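Local coordinates for outer membrane protein SusF (Bacteroides thetaiotaomicron, PDB 4FE9) that binds starch at the cell surface through its carbohydrate-binding modules, before the starch is imported into the periplasm for degradation, at residues D216-S220 against G221-V225; A269-W272 against G273-A276; T376-G380 against W381-L385; G161-G164 against N165-Q168. One frame throughout, in Å; residues are numbered along the deposited sequence.

From the N terminus the chain makes the four contacts in series, each a local turn, and none nests in or crosses another. Interaction 4 comes first, closing the loop between strands 153-157 and 168-172; interaction 1 then closes the loop that leads into edge strand 222-224. Both belong to the first carbohydrate-binding module and touch the same glucose, their nearest atoms being about 7 Å apart. Interaction 2 shapes the loop between strands 264-267 and 283-287 of the second module and presents a tryptophan to another glucose. Interaction 3, in the third module, folds the chain after strand 371-374 around a sodium ion, about 24 Å from interaction 2 at the nearest atoms.

Interaction 1 of 4, residues D216-S220 against G221-V225; sequences DGDDS and GDNFV. With GLC (alpha-D-glucopyranose), chain B.
An Asx turn at Asp218 leads the loop into strand 222-224, and the carboxylate that forms it also holds the side chain of Asn223. The turn is defined by Ser220 N, which meets Asp218 OD2 nearly end-on at 2.6 Å. Ser220 OG donates to the same oxygen, Asp218 OD2, at 2.9 Å and approaches on its syn side. The hydroxyl oxygen is in turn an acceptor for Asp222 N, the Ser220 OG to Asp222 N distance being 3.1 Å and the bond fairly straight at 166°. Asn223 ND2 reaches the other oxygen at 2.8 Å, on the syn lone pair of Asp218 OD1, with amide and carboxylate planes 69° apart. Three donors therefore grip this mostly buried group and fix its rotation. An alanine here removes the acceptor of Ser220 N and of the Asn223 amide, which would probably be held less firmly, keeping the weak bond from Phe224 N to Asn223 OD1. A water closes the backbone side, accepting from Gly221 N at 2.7 Å. At the start of the loop Asp216, its CG anti to the backbone N (chi1 -165°), takes the glucose O2 on OD1 at 2.7 Å and the glucose O3 on OD2 at 2.6 Å. Ala232 N steadies Asp216 OD1, and Asp158 and Asn191 also bond the sugar. The arrangement is an Asx turn between a glucose-binding loop and the edge strand of a starch-binding module.

Interaction 2 of 4, residues A269-W272 against G273-A276; sequences AYNW and GTPA. With GLC (alpha-D-glucopyranose), chain C.
Asn271 and Thr274 close a compact turn whose other side carries Trp272 out to a bound glucose. The tight part is the closely coiled backbone at Trp272 and Gly273. Asn271, Trp272 and Gly273 all have positive phi, so the chain coils in the left-handed sense, and Gly273 is buried in the coil, where a side chain would strike Trp272 O. The backbone bonds that cross it join residues three apart and are long: Thr274 N donates to Asn271 O at 3.3 Å, and the preceding pair, Gly273 N to Tyr270 O, is weak at 3.4 Å. One side-chain bond doubles the turn: a chi1 of -151° lays the Asn271 amide beside its own carbonyl carbon and directs ND2 to Thr274 O at 3.2 Å. That bond is almost straight, 175°, and the oxygen lies in the Asn271 amide plane. It is formed on the solvent side, where Asn271, Thr274 and the cis-linked Pro275 are exposed and their side chains pack little against one another. The Trp272 indole extends away from the turn, and glucose C2 sits 3.6 Å above one of its faces, toward the rim; the ring oxygen O5 lies 3.6 Å from Trp272 CG. The backbone behind this ring is held by Trp315, whose NE1 bonds Trp272 O, and by Trp282, whose NE1 bonds Gly273 O, while Asn341 binds the sugar. A flat aromatic platform offered by a loop is characteristic of starch-binding modules.

Interaction 3 of 4, residues T376-G380 against W381-L385; sequences TSYNG and WDAQL. With NA (sodium ion), chain I.
A chi1 of 170° sets the Tyr378 ring on the side of its own carbonyl carbon and alongside Ala383, whose CB lies 3.9 Å from Tyr378 CD2. Asn379 takes a different setting, CG anti to the carbonyl carbon (chi1 -77°), and this places OD1 above the rim of one face of the Tyr378 ring. Beneath these side chains the backbone does most of the work. A type II turn runs from Ser377 to Gly380, closed by Gly380 N donating to Ser377 O at 2.9 Å. The chain then bends again, Asp382 N reaching Asn379 O at 3.0 Å. Between them the two bends aim three carbonyls inward at a sodium ion, the distances being 2.6 Å from Tyr378 O, 2.6 Å from Gly380 O and 2.2 Å from Ala383 O. Ser377 OG joins them at 2.4 Å from the sodium; since it also hydrogen-bonds Gly374 O, it probably donates its proton there while its oxygen faces the metal. Asp389 supplies the fifth protein ligand and the carboxylate charge, which probably balances that of the ion. Gly380 O and Ala383 O lie close together without a bond, probably tolerated because both bind the cation. Enclosure has a price: Ala383 N is buried by the fold without a partner. On the outer side Gln384 NE2 loops back to Trp381 O. The whole is a loop-built sodium site of mainly backbone oxygens, in the third carbohydrate-binding module.

Interaction 4 of 4, residues G161-G164 against N165-Q168; sequences GWDG and NSAQ. With GLC (alpha-D-glucopyranose), chain D; GLC (alpha-D-glucopyranose), chain B.
Asp163 grips the Ser166 hydroxyl and backbone N with a single carboxylate oxygen. Followed outward from CB, its side chain leaves with CG between the backbone N and the carbonyl carbon (chi1 59°), bringing the carboxylate to Ser166. CG comes within 3.5 Å of Ser166 OG. OD1 does the bonding: it accepts from Ser166 OG at 2.7 Å, met on the syn side but 27° out of the carboxylate plane, and from Ser166 N at 3.0 Å, nearly end-on. OD2, at the other tip, lies farther from Ser166 OG. The backbone adds Ser166 N to Asp163 O and Ala167 N to Gly164 O, each 3.2 Å; Gly164 to Ser166 have helical backbone angles, making one short helical turn. Asn203 holds its start from outside, accepting from Asn165 N. Just before this turn, at the centre of an inverse gamma turn, Trp162 points its indole away toward two glucoses joined O4 to C1. C6 of one glucose lies 3.4 Å above an indole face, and the ring oxygen O5 of the next is 3.2 Å from Trp162 CZ2. Trp162 NE1 bonds Asp158. An alanine in place of this tryptophan would probably leave the first glucose without its flat support and Asp158 without this N-H. Beside Trp207, the ring belongs to the aromatic binding surface typical of a starch-binding module.

Interaction 1 of 4, residues D216-S220 against G221-V225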
loop_
_atom_site.group_PDB
_atom_site.type_symbol
_atom_site.label_atom_id
_atom_site.label_comp_id
_atom_site.label_asym_id
_atom_site.label_seq_id
_atom_site.Cartn_x
_atom_site.Cartn_y
_atom_site.Cartn_z
ATOM N N ASP A 216 -16.747 -20.978 -0.565
ATOM C CA ASP A 216 -15.778 -21.886 -1.192
ATOM C C ASP A 216 -15.437 -21.436 -2.612
ATOM O O ASP A 216 -16.312 -21.175 -3.397
ATOM C CB ASP A 216 -16.288 -23.338 -1.174
ATOM C CG ASP A 216 -15.181 -24.359 -1.479
ATOM O OD1 ASP A 216 -14.014 -24.149 -1.056
ATOM O OD2 ASP A 216 -15.465 -25.357 -2.179
ATOM N N GLY A 217 -14.173 -21.138 -2.844
ATOM C CA GLY A 217 -13.713 -20.731 -4.153
ATOM C C GLY A 217 -13.762 -19.232 -4.345
ATOM O O GLY A 217 -13.641 -18.751 -5.462
ATOM N N ASP A 218 -13.989 -18.483 -3.256
ATOM C CA ASP A 218 -13.971 -16.997 -3.306
ATOM C C ASP A 218 -12.834 -16.507 -4.204
ATOM O O ASP A 218 -11.666 -16.840 -3.980
ATOM C CB ASP A 218 -13.781 -16.433 -1.895
ATOM C CG ASP A 218 -13.804 -14.894 -1.854
ATOM O OD1 ASP A 218 -14.347 -14.344 -0.888
ATOM O OD2 ASP A 218 -13.129 -14.259 -2.679
ATOM N N ASP A 219 -13.153 -15.644 -5.160
ATOM C CA ASP A 219 -12.127 -15.152 -6.071
ATOM C C ASP A 219 -11.972 -13.660 -6.003
ATOM O O ASP A 219 -11.453 -13.048 -6.911
ATOM C CB ASP A 219 -12.356 -15.637 -7.529
ATOM C CG ASP A 219 -13.700 -15.173 -8.113
ATOM O OD1 ASP A 219 -14.413 -14.381 -7.448
ATOM O OD2 ASP A 219 -14.057 -15.630 -9.235
ATOM N N SER A 220 -12.327 -13.081 -4.869
ATOM C CA SER A 220 -12.309 -11.619 -4.724
ATOM C C SER A 220 -10.884 -11.085 -4.621
ATOM O O SER A 220 -10.629 -9.938 -4.946
ATOM C CB SER A 220 -13.105 -11.194 -3.490
ATOM O OG SER A 220 -12.360 -11.483 -2.312
ATOM N N GLY A 221 -9.962 -11.921 -4.130
ATOM C CA GLY A 221 -8.580 -11.496 -3.914
ATOM C C GLY A 221 -8.372 -10.643 -2.662
ATOM O O GLY A 221 -7.264 -10.170 -2.400
ATOM N N ASP A 222 -9.441 -10.392 -1.916
ATOM C CA ASP A 222 -9.380 -9.389 -0.832
ATOM C C ASP A 222 -10.670 -9.485 -0.013
ATOM O O ASP A 222 -11.744 -9.115 -0.498
ATOM C CB ASP A 222 -9.216 -7.981 -1.430
ATOM C CG ASP A 222 -9.217 -6.843 -0.352
ATOM O OD1 ASP A 222 -9.241 -7.112 0.896
ATOM O OD2 ASP A 222 -9.082 -5.676 -0.775
ATOM N N ASN A 223 -10.599 -10.189 1.115
ATOM C CA ASN A 223 -11.798 -10.480 1.879
ATOM C C ASN A 223 -11.498 -10.895 3.316
ATOM O O ASN A 223 -10.350 -10.928 3.728
ATOM C CB ASN A 223 -12.606 -11.563 1.190
ATOM C CG ASN A 223 -14.103 -11.372 1.381
ATOM O OD1 ASN A 223 -14.542 -10.681 2.305
ATOM N ND2 ASN A 223 -14.888 -11.996 0.522
ATOM N N PHE A 224 -12.536 -11.300 4.031
ATOM C CA PHE A 224 -12.404 -11.736 5.404
ATOM C C PHE A 224 -11.964 -13.175 5.457
ATOM O O PHE A 224 -12.383 -13.992 4.636
ATOM C CB PHE A 224 -13.750 -11.572 6.142
ATOM C CG PHE A 224 -14.062 -10.141 6.517
ATOM C CD1 PHE A 224 -13.280 -9.472 7.436
ATOM C CD2 PHE A 224 -15.067 -9.430 5.842
ATOM C CE1 PHE A 224 -13.495 -8.115 7.707
ATOM C CE2 PHE A 224 -15.353 -8.097 6.175
ATOM C CZ PHE A 224 -14.607 -7.460 7.143
ATOM N N VAL A 225 -11.263 -13.529 6.518
ATOM C CA VAL A 225 -10.995 -14.927 6.820
ATOM C C VAL A 225 -12.057 -15.496 7.715
ATOM O O VAL A 225 -12.362 -14.919 8.747
ATOM C CB VAL A 225 -9.631 -15.057 7.516
ATOM C CG1 VAL A 225 -9.366 -16.522 7.923
ATOM C CG2 VAL A 225 -8.549 -14.527 6.611
HETATM C C1 GLC B . -10.636 -27.380 -2.183
HETATM C C2 GLC B . -11.884 -26.602 -2.475
HETATM C C3 GLC B . -12.752 -27.332 -3.478
HETATM C C4 GLC B . -11.941 -27.780 -4.685
HETATM C C5 GLC B . -10.652 -28.112 -4.482
HETATM C C6 GLC B . -9.844 -28.551 -5.672
HETATM O O2 GLC B . -12.612 -26.429 -1.249
HETATM O O3 GLC B . -13.820 -26.469 -3.846
HETATM O O4 GLC B . -12.598 -28.669 -5.634
HETATM O O5 GLC B . -9.899 -27.556 -3.372
HETATM O O6 GLC B . -9.331 -27.371 -6.294
HETATM O O HOH W 1 -9.822 -14.550 -3.364
#

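Interaction 2 of 4, residues A269-W272 against G273-A276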
loop_
_atom_site.group_PDB
_atom_site.type_symbol
_atom_site.label_atom_id
_atom_site.label_comp_id
_atom_site.label_asym_id
_atom_site.label_seq_id
_atom_site.Cartn_x
_atom_site.Cartn_y
_atom_site.Cartn_z
ATOM N N ALA A 269 9.819 17.254 -22.126
ATOM C CA ALA A 269 11.212 17.611 -22.447
ATOM C C ALA A 269 11.979 16.551 -23.282
ATOM O O ALA A 269 13.158 16.733 -23.569
ATOM C CB ALA A 269 11.978 17.953 -21.184
ATOM N N TYR A 270 11.300 15.463 -23.676
ATOM C CA TYR A 270 11.956 14.349 -24.415
ATOM C C TYR A 270 11.164 13.948 -25.627
ATOM O O TYR A 270 11.171 12.773 -26.022
ATOM C CB TYR A 270 12.145 13.103 -23.523
ATOM C CG TYR A 270 12.907 13.351 -22.247
ATOM C CD1 TYR A 270 14.291 13.474 -22.249
ATOM C CD2 TYR A 270 12.248 13.490 -21.058
ATOM C CE1 TYR A 270 14.996 13.735 -21.063
ATOM C CE2 TYR A 270 12.925 13.795 -19.886
ATOM C CZ TYR A 270 14.306 13.875 -19.893
ATOM O OH TYR A 270 14.980 14.172 -18.722
ATOM N N ASN A 271 10.333 14.865 -26.107
ATOM C CA ASN A 271 9.572 14.640 -27.307
ATOM C C ASN A 271 8.476 13.609 -27.134
ATOM O O ASN A 271 8.087 12.937 -28.091
ATOM C CB ASN A 271 10.498 14.252 -28.470
ATOM C CG ASN A 271 9.941 14.679 -29.829
ATOM O OD1 ASN A 271 9.427 15.792 -29.975
ATOM N ND2 ASN A 271 9.972 13.775 -30.796
ATOM N N TRP A 272 7.944 13.504 -25.914
ATOM C CA TRP A 272 6.972 12.435 -25.584
ATOM C C TRP A 272 7.271 11.073 -26.269
ATOM O O TRP A 272 6.367 10.429 -26.810
ATOM C CB TRP A 272 5.532 12.893 -25.896
ATOM C CG TRP A 272 5.002 13.884 -24.899
ATOM C CD1 TRP A 272 4.738 15.220 -25.111
ATOM C CD2 TRP A 272 4.793 13.652 -23.509
ATOM N NE1 TRP A 272 4.365 15.822 -23.923
ATOM C CE2 TRP A 272 4.364 14.876 -22.933
ATOM C CE3 TRP A 272 4.942 12.531 -22.680
ATOM C CZ2 TRP A 272 4.089 15.003 -21.568
ATOM C CZ3 TRP A 272 4.644 12.658 -21.320
ATOM C CH2 TRP A 272 4.196 13.869 -20.787
ATOM N N GLY A 273 8.515 10.608 -26.161
ATOM C CA GLY A 273 8.844 9.204 -26.455
ATOM C C GLY A 273 8.947 8.850 -27.928
ATOM O O GLY A 273 8.942 7.669 -28.293
ATOM N N THR A 274 9.040 9.862 -28.790
ATOM C CA THR A 274 9.240 9.615 -30.236
ATOM C C THR A 274 10.685 9.947 -30.616
ATOM O O THR A 274 11.241 10.943 -30.128
ATOM C CB THR A 274 8.254 10.456 -31.114
ATOM O OG1 THR A 274 6.958 10.463 -30.505
ATOM C CG2 THR A 274 8.127 9.868 -32.520
ATOM N N PRO A 275 11.353 9.012 -31.324
ATOM C CA PRO A 275 10.803 7.687 -31.658
ATOM C C PRO A 275 11.057 6.610 -30.555
ATOM O O PRO A 275 11.837 6.836 -29.626
ATOM C CB PRO A 275 11.555 7.320 -32.930
ATOM C CG PRO A 275 12.915 7.956 -32.736
ATOM C CD PRO A 275 12.703 9.206 -31.893
ATOM N N ALA A 276 10.347 5.484 -30.644
ATOM C CA ALA A 276 10.578 4.360 -29.729
ATOM C C ALA A 276 12.070 3.985 -29.725
ATOM O O ALA A 276 12.809 4.368 -30.632
ATOM C CB ALA A 276 9.719 3.172 -30.127
HETATM C C1 GLC C . 1.695 11.152 -24.075
HETATM C C2 GLC C . 1.328 12.206 -23.054
HETATM C C3 GLC C . 0.393 13.261 -23.669
HETATM C C4 GLC C . 0.997 13.856 -24.924
HETATM C C5 GLC C . 1.289 12.711 -25.890
HETATM C C6 GLC C . 1.971 13.216 -27.156
HETATM O O2 GLC C . 0.616 11.539 -22.022
HETATM O O3 GLC C . 0.136 14.295 -22.717
HETATM O O4 GLC C . 0.051 14.770 -25.507
HETATM O O5 GLC C . 2.170 11.768 -25.281
HETATM O O6 GLC C . 1.947 12.167 -28.124
#

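Interaction 3 of 4, residues T376-G380 against W381-L385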
loop_
_atom_site.group_PDB
_atom_site.type_symbol
_atom_site.label_atom_id
_atom_site.label_comp_id
_atom_site.label_asym_id
_atom_site.label_seq_id
_atom_site.Cartn_x
_atom_site.Cartn_y
_atom_site.Cartn_z
ATOM N N THR A 376 38.558 7.478 0.838
ATOM C CA THR A 376 38.895 8.825 0.470
ATOM C C THR A 376 37.962 9.877 1.080
ATOM O O THR A 376 38.183 11.076 0.893
ATOM C CB THR A 376 38.984 9.000 -1.060
ATOM O OG1 THR A 376 37.680 8.915 -1.642
ATOM C CG2 THR A 376 39.870 7.944 -1.670
ATOM N N SER A 377 37.096 9.448 1.998
ATOM C CA SER A 377 36.033 10.326 2.547
ATOM C C SER A 377 36.266 10.639 4.047
ATOM O O SER A 377 37.162 10.073 4.648
ATOM C CB SER A 377 34.660 9.666 2.343
ATOM O OG SER A 377 34.298 8.878 3.460
ATOM N N TYR A 378 35.336 11.378 4.675
ATOM C CA TYR A 378 35.552 11.923 6.047
ATOM C C TYR A 378 35.544 10.875 7.185
ATOM O O TYR A 378 34.522 10.209 7.446
ATOM C CB TYR A 378 34.580 13.107 6.339
ATOM C CG TYR A 378 34.552 13.577 7.802
ATOM C CD1 TYR A 378 35.495 14.506 8.295
ATOM C CD2 TYR A 378 33.555 13.126 8.676
ATOM C CE1 TYR A 378 35.473 14.916 9.655
ATOM C CE2 TYR A 378 33.549 13.482 10.031
ATOM C CZ TYR A 378 34.489 14.392 10.516
ATOM O OH TYR A 378 34.443 14.744 11.870
ATOM N N ASN A 379 36.651 10.791 7.915
ATOM C CA ASN A 379 36.873 9.688 8.862
ATOM C C ASN A 379 36.659 8.314 8.197
ATOM O O ASN A 379 36.312 7.340 8.874
ATOM C CB ASN A 379 35.945 9.805 10.098
ATOM C CG ASN A 379 36.412 10.856 11.099
ATOM O OD1 ASN A 379 37.334 11.631 10.828
ATOM N ND2 ASN A 379 35.732 10.920 12.249
ATOM N N GLY A 380 36.812 8.266 6.876
ATOM C CA GLY A 380 36.827 6.999 6.142
ATOM C C GLY A 380 35.473 6.308 6.187
ATOM O O GLY A 380 34.426 6.944 5.951
ATOM N N TRP A 381 35.494 5.006 6.471
ATOM C CA TRP A 381 34.279 4.198 6.524
ATOM C C TRP A 381 33.549 4.468 7.822
ATOM O O TRP A 381 32.502 3.885 8.096
ATOM C CB TRP A 381 34.621 2.689 6.430
ATOM C CG TRP A 381 34.970 2.225 5.037
ATOM C CD1 TRP A 381 36.200 1.809 4.592
ATOM C CD2 TRP A 381 34.084 2.146 3.901
ATOM N NE1 TRP A 381 36.129 1.461 3.261
ATOM C CE2 TRP A 381 34.852 1.678 2.804
ATOM C CE3 TRP A 381 32.710 2.362 3.722
ATOM C CZ2 TRP A 381 34.287 1.408 1.551
ATOM C CZ3 TRP A 381 32.153 2.139 2.460
ATOM C CH2 TRP A 381 32.946 1.675 1.388
ATOM N N ASP A 382 34.162 5.268 8.680
ATOM C CA ASP A 382 33.703 5.369 10.045
ATOM C C ASP A 382 32.619 6.439 10.224
ATOM O O ASP A 382 31.764 6.331 11.095
ATOM C CB ASP A 382 34.871 5.579 10.990
ATOM C CG ASP A 382 35.162 4.333 11.829
ATOM O OD1 ASP A 382 35.892 3.431 11.341
ATOM O OD2 ASP A 382 34.503 4.169 12.882
ATOM N N ALA A 383 32.581 7.383 9.303
ATOM C CA ALA A 383 31.443 8.268 9.174
ATOM C C ALA A 383 30.898 8.110 7.786
ATOM O O ALA A 383 31.606 8.338 6.827
ATOM C CB ALA A 383 31.872 9.711 9.406
ATOM N N GLN A 384 29.642 7.670 7.687
ATOM C CA GLN A 384 29.035 7.293 6.397
ATOM C C GLN A 384 27.809 8.130 6.095
ATOM O O GLN A 384 26.896 8.191 6.904
ATOM C CB GLN A 384 28.627 5.803 6.407
ATOM C CG GLN A 384 29.768 4.820 6.156
ATOM C CD GLN A 384 29.310 3.358 6.315
ATOM O OE1 GLN A 384 28.172 3.017 5.986
ATOM N NE2 GLN A 384 30.164 2.524 6.879
ATOM N N LEU A 385 27.705 8.579 4.850
ATOM C CA LEU A 385 26.550 9.351 4.393
ATOM C C LEU A 385 26.410 10.670 5.184
ATOM O O LEU A 385 25.305 11.116 5.462
ATOM C CB LEU A 385 25.240 8.519 4.510
ATOM C CG LEU A 385 25.019 7.252 3.664
ATOM C CD1 LEU A 385 23.586 6.684 3.891
ATOM C CD2 LEU A 385 25.254 7.498 2.199
HETATM NA NA NA I . 33.086 9.174 5.471
#

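Interaction 4 of 4, residues G161-G164 against N165-Q168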
loop_
_atom_site.group_PDB
_atom_site.type_symbol
_atom_site.label_atom_id
_atom_site.label_comp_id
_atom_site.label_asym_id
_atom_site.label_seq_id
_atom_site.Cartn_x
_atom_site.Cartn_y
_atom_site.Cartn_z
ATOM N N GLY A 161 -0.238 -29.122 -3.307
ATOM C CA GLY A 161 -0.671 -30.454 -2.891
ATOM C C GLY A 161 -1.322 -30.412 -1.515
ATOM O O GLY A 161 -0.810 -29.784 -0.596
ATOM N N TRP A 162 -2.496 -31.015 -1.396
ATOM C CA TRP A 162 -3.258 -30.913 -0.177
ATOM C C TRP A 162 -2.756 -31.920 0.890
ATOM O O TRP A 162 -3.473 -32.808 1.278
ATOM C CB TRP A 162 -4.757 -31.104 -0.471
ATOM C CG TRP A 162 -5.339 -30.022 -1.360
ATOM C CD1 TRP A 162 -5.400 -30.029 -2.732
ATOM C CD2 TRP A 162 -5.946 -28.785 -0.938
ATOM N NE1 TRP A 162 -5.977 -28.850 -3.184
ATOM C CE2 TRP A 162 -6.356 -28.096 -2.100
ATOM C CE3 TRP A 162 -6.190 -28.198 0.312
ATOM C CZ2 TRP A 162 -7.053 -26.872 -2.045
ATOM C CZ3 TRP A 162 -6.810 -26.944 0.356
ATOM C CH2 TRP A 162 -7.223 -26.294 -0.809
ATOM N N ASP A 163 -1.531 -31.719 1.403
ATOM C CA ASP A 163 -1.039 -32.561 2.500
ATOM C C ASP A 163 0.032 -31.889 3.394
ATOM O O ASP A 163 0.520 -30.802 3.093
ATOM C CB ASP A 163 -0.547 -33.887 1.967
ATOM C CG ASP A 163 0.581 -33.725 0.953
ATOM O OD1 ASP A 163 1.631 -33.130 1.299
ATOM O OD2 ASP A 163 0.396 -34.136 -0.206
ATOM N N GLY A 164 0.218 -32.432 4.581
ATOM C CA GLY A 164 1.092 -31.799 5.551
ATOM C C GLY A 164 2.493 -31.570 5.007
ATOM O O GLY A 164 3.064 -30.490 5.194
ATOM N N ASN A 165 3.054 -32.578 4.326
ATOM C CA ASN A 165 4.445 -32.473 3.834
ATOM C C ASN A 165 4.640 -31.349 2.850
ATOM O O ASN A 165 5.725 -30.829 2.737
ATOM C CB ASN A 165 4.944 -33.794 3.205
ATOM C CG ASN A 165 5.089 -34.921 4.225
ATOM O OD1 ASN A 165 5.360 -34.682 5.417
ATOM N ND2 ASN A 165 4.834 -36.158 3.776
ATOM N N SER A 166 3.594 -31.008 2.097
ATOM C CA SER A 166 3.714 -29.960 1.047
ATOM C C SER A 166 3.398 -28.546 1.558
ATOM O O SER A 166 3.523 -27.568 0.800
ATOM C CB SER A 166 2.813 -30.277 -0.141
ATOM O OG SER A 166 2.926 -31.640 -0.498
ATOM N N ALA A 167 2.899 -28.447 2.789
ATOM C CA ALA A 167 2.446 -27.133 3.324
ATOM C C ALA A 167 3.583 -26.122 3.328
ATOM O O ALA A 167 4.697 -26.475 3.561
ATOM C CB ALA A 167 1.866 -27.292 4.712
ATOM N N GLN A 168 3.316 -24.910 2.882
ATOM C CA GLN A 168 4.343 -23.894 2.829
ATOM C C GLN A 168 4.177 -22.859 3.934
ATOM O O GLN A 168 3.093 -22.299 4.098
ATOM C CB GLN A 168 4.330 -23.217 1.473
ATOM C CG GLN A 168 4.894 -24.133 0.357
ATOM C CD GLN A 168 4.890 -23.458 -1.008
ATOM O OE1 GLN A 168 5.001 -22.237 -1.102
ATOM N NE2 GLN A 168 4.853 -24.267 -2.078
HETATM C C1 GLC D . -9.597 -30.632 1.746
HETATM C C2 GLC D . -9.906 -29.149 1.906
HETATM C C3 GLC D . -10.807 -28.683 0.761
HETATM C C4 GLC D . -10.124 -28.969 -0.561
HETATM C C5 GLC D . -9.736 -30.441 -0.650
HETATM C C6 GLC D . -8.890 -30.647 -1.895
HETATM O O2 GLC D . -10.621 -28.948 3.132
HETATM O O3 GLC D . -11.015 -27.287 0.902
HETATM O O4 GLC D . -10.971 -28.629 -1.645
HETATM O O5 GLC D . -8.922 -30.842 0.497
HETATM O O6 GLC D . -8.670 -32.027 -2.059
HETATM C C1 GLC B . -10.636 -27.380 -2.183
HETATM C C2 GLC B . -11.884 -26.602 -2.475
HETATM C C3 GLC B . -12.752 -27.332 -3.478
HETATM C C4 GLC B . -11.941 -27.780 -4.685
HETATM C C5 GLC B . -10.652 -28.112 -4.482
HETATM C C6 GLC B . -9.844 -28.551 -5.672
HETATM O O2 GLC B . -12.612 -26.429 -1.249
HETATM O O3 GLC B . -13.820 -26.469 -3.846
HETATM O O4 GLC B . -12.598 -28.669 -5.634
HETATM O O5 GLC B . -9.899 -27.556 -3.372
HETATM O O6 GLC B . -9.331 -27.371 -6.294
#